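Local coordinates for protein beta sliding clamp (Bartonella birtlesii LL-WM9, PDB 6PTR) that probably encircles DNA as a ring-shaped head-to-tail homodimer and tethers DNA polymerases and other proteins to it for processive replication, at residues C[330-335]-C[353-358]. Sequence-based numbering, arbitrary orientation.
Sequences LEIGFN and FMLSDA
Leu330, Ile332 and Phe334 turn their side chains from one face of strand 330-335 onto Leu355 and the loop that follows it. Leu330 lays its two methyls along the start of that loop. CD2 lies 4.1 Å from Leu355 CB and also meets the backbone oxygen of Ser356. Leu330 CD1 lies 4.0 Å from Ala358 N. The Leu330 and Leu355 side chains meet at a slant. Ile332 has CG1 anti to its backbone N (chi1 -174°), and its chain stays extended through chi2. This carries CD1 to within 3.6 Å of Asp357 O, while CG1 packs beside the carbonyl of Ala358. The same CD1 touches Leu355 CD2 at 4.3 Å. Leu355 CD2 also sits at the edge of the Phe334 ring, near its plane and closest to CZ.

The two strands belong to different sheets of the C-terminal domain, one of three domains of the DNA-clamp fold in each chain. Strand 330-335 is an outermost strand of a four-stranded antiparallel sheet and leads into helix 336-345. Strand 350-355 lies in an eight-stranded sheet shared with the central domain. The short strands 330-335 and 353-355 run at 112° to each other, and apolar side chains fill the angle between the sheets. Ile300 adds to this layer from the neighbouring strand, touching both Ile332 and Leu355, and Ala362 touches Phe334 and Leu355.

No direct hydrogen bond joins the segments. A water does so instead: it accepts from Gly333 N at 3.0 Å and donates to Ala358 O at 2.7 Å. Next to this bridge, Ala358 CB presses on Glu331 O at 3.3 Å. Glu331 directs its CB away from the loop, and its OE2 forms a salt bridge with Lys297 and a hydrogen bond with Thr299 OG1.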
loop_
_atom_site.group_PDB
_atom_site.type_symbol
_atom_site.label_atom_id
_atom_site.label_comp_id
_atom_site.label_asym_id
_atom_site.label_seq_id
_atom_site.Cartn_x
_atom_site.Cartn_y
_atom_site.Cartn_z
ATOM N N LEU C 330 5.258 -38.916 -14.042
ATOM C CA LEU C 330 4.265 -38.047 -14.652
ATOM C C LEU C 330 4.839 -36.649 -14.772
ATOM O O LEU C 330 5.468 -36.156 -13.835
ATOM C CB LEU C 330 2.975 -38.020 -13.827
ATOM C CG LEU C 330 1.856 -37.051 -14.211
ATOM C CD1 LEU C 330 1.306 -37.360 -15.594
ATOM C CD2 LEU C 330 0.744 -37.123 -13.182
ATOM N N GLU C 331 4.604 -36.015 -15.919
ATOM C CA GLU C 331 4.869 -34.595 -16.107
ATOM C C GLU C 331 3.528 -33.886 -16.232
ATOM O O GLU C 331 2.715 -34.237 -17.101
ATOM C CB GLU C 331 5.724 -34.346 -17.352
ATOM C CG GLU C 331 7.119 -34.918 -17.279
ATOM C CD GLU C 331 8.030 -34.343 -18.367
ATOM O OE1 GLU C 331 7.932 -34.791 -19.521
ATOM O OE2 GLU C 331 8.822 -33.425 -18.061
ATOM N N ILE C 332 3.286 -32.923 -15.356
ATOM C CA ILE C 332 2.000 -32.245 -15.294
ATOM C C ILE C 332 2.240 -30.795 -14.919
ATOM O O ILE C 332 3.098 -30.483 -14.081
ATOM C CB ILE C 332 1.049 -32.960 -14.299
ATOM C CG1 ILE C 332 -0.354 -32.338 -14.331
ATOM C CG2 ILE C 332 1.625 -32.929 -12.884
ATOM C CD1 ILE C 332 -1.417 -33.249 -13.618
ATOM N N GLY C 333 1.489 -29.900 -15.550
ATOM C CA GLY C 333 1.646 -28.476 -15.340
ATOM C C GLY C 333 0.457 -27.924 -14.579
ATOM O O GLY C 333 -0.662 -28.410 -14.724
ATOM N N PHE C 334 0.703 -26.873 -13.809
ATOM C CA PHE C 334 -0.327 -26.120 -13.102
ATOM C C PHE C 334 0.018 -24.642 -13.120
ATOM O O PHE C 334 1.177 -24.254 -13.263
ATOM C CB PHE C 334 -0.459 -26.551 -11.626
ATOM C CG PHE C 334 -0.967 -27.946 -11.444
ATOM C CD1 PHE C 334 -2.311 -28.236 -11.628
ATOM C CD2 PHE C 334 -0.104 -28.970 -11.079
ATOM C CE1 PHE C 334 -2.785 -29.532 -11.449
ATOM C CE2 PHE C 334 -0.568 -30.268 -10.914
ATOM C CZ PHE C 334 -1.910 -30.547 -11.092
ATOM N N ASN C 335 -1.014 -23.819 -12.959
ATOM C CA ASN C 335 -0.835 -22.412 -12.651
ATOM C C ASN C 335 -0.189 -22.291 -11.276
ATOM O O ASN C 335 -0.729 -22.788 -10.283
ATOM C CB ASN C 335 -2.206 -21.720 -12.683
ATOM C CG ASN C 335 -2.132 -20.252 -12.346
ATOM O OD1 ASN C 335 -1.544 -19.868 -11.334
ATOM N ND2 ASN C 335 -2.763 -19.422 -13.179
ATOM N N PHE C 353 -1.564 -34.662 -3.392
ATOM C CA PHE C 353 -2.229 -34.558 -4.688
ATOM C C PHE C 353 -2.665 -35.947 -5.128
ATOM O O PHE C 353 -1.850 -36.871 -5.137
ATOM C CB PHE C 353 -1.302 -34.028 -5.779
ATOM C CG PHE C 353 -0.730 -32.675 -5.518
ATOM C CD1 PHE C 353 0.261 -32.486 -4.565
ATOM C CD2 PHE C 353 -1.144 -31.600 -6.280
ATOM C CE1 PHE C 353 0.806 -31.219 -4.356
ATOM C CE2 PHE C 353 -0.605 -30.339 -6.081
ATOM C CZ PHE C 353 0.375 -30.156 -5.120
ATOM N N MET C 354 -3.926 -36.082 -5.528
ATOM C CA MET C 354 -4.406 -37.282 -6.201
ATOM C C MET C 354 -4.491 -36.954 -7.684
ATOM O O MET C 354 -5.227 -36.048 -8.088
ATOM C CB MET C 354 -5.753 -37.744 -5.641
ATOM C CG MET C 354 -5.699 -37.981 -4.170
ATOM S SD MET C 354 -4.525 -39.264 -3.698
ATOM C CE MET C 354 -5.122 -40.676 -4.620
ATOM N N LEU C 355 -3.680 -37.639 -8.485
ATOM C CA LEU C 355 -3.503 -37.262 -9.875
ATOM C C LEU C 355 -3.955 -38.389 -10.785
ATOM O O LEU C 355 -3.983 -39.562 -10.405
ATOM C CB LEU C 355 -2.026 -36.931 -10.172
ATOM C CG LEU C 355 -1.471 -35.858 -9.239
ATOM C CD1 LEU C 355 0.043 -35.761 -9.352
ATOM C CD2 LEU C 355 -2.147 -34.532 -9.583
ATOM N N SER C 356 -4.249 -38.012 -12.024
ATOM C CA SER C 356 -4.502 -38.992 -13.064
ATOM C C SER C 356 -3.464 -38.756 -14.157
ATOM O O SER C 356 -2.273 -39.013 -13.958
ATOM C CB SER C 356 -5.936 -38.851 -13.585
ATOM O OG SER C 356 -6.293 -39.960 -14.374
ATOM N N ASP C 357 -3.893 -38.222 -15.288
ATOM C CA ASP C 357 -2.984 -37.909 -16.378
ATOM C C ASP C 357 -2.734 -36.401 -16.425
ATOM O O ASP C 357 -3.226 -35.625 -15.602
ATOM C CB ASP C 357 -3.543 -38.418 -17.708
ATOM C CG ASP C 357 -4.921 -37.860 -18.001
ATOM O OD1 ASP C 357 -5.028 -36.646 -18.279
ATOM O OD2 ASP C 357 -5.910 -38.626 -17.937
ATOM N N ALA C 358 -1.966 -35.977 -17.429
ATOM C CA ALA C 358 -1.481 -34.606 -17.434
ATOM C C ALA C 358 -2.555 -33.575 -17.757
ATOM O O ALA C 358 -2.319 -32.381 -17.549
ATOM C CB ALA C 358 -0.334 -34.484 -18.442
HETATM O O HOH W 1 -0.180 -30.726 -17.877
#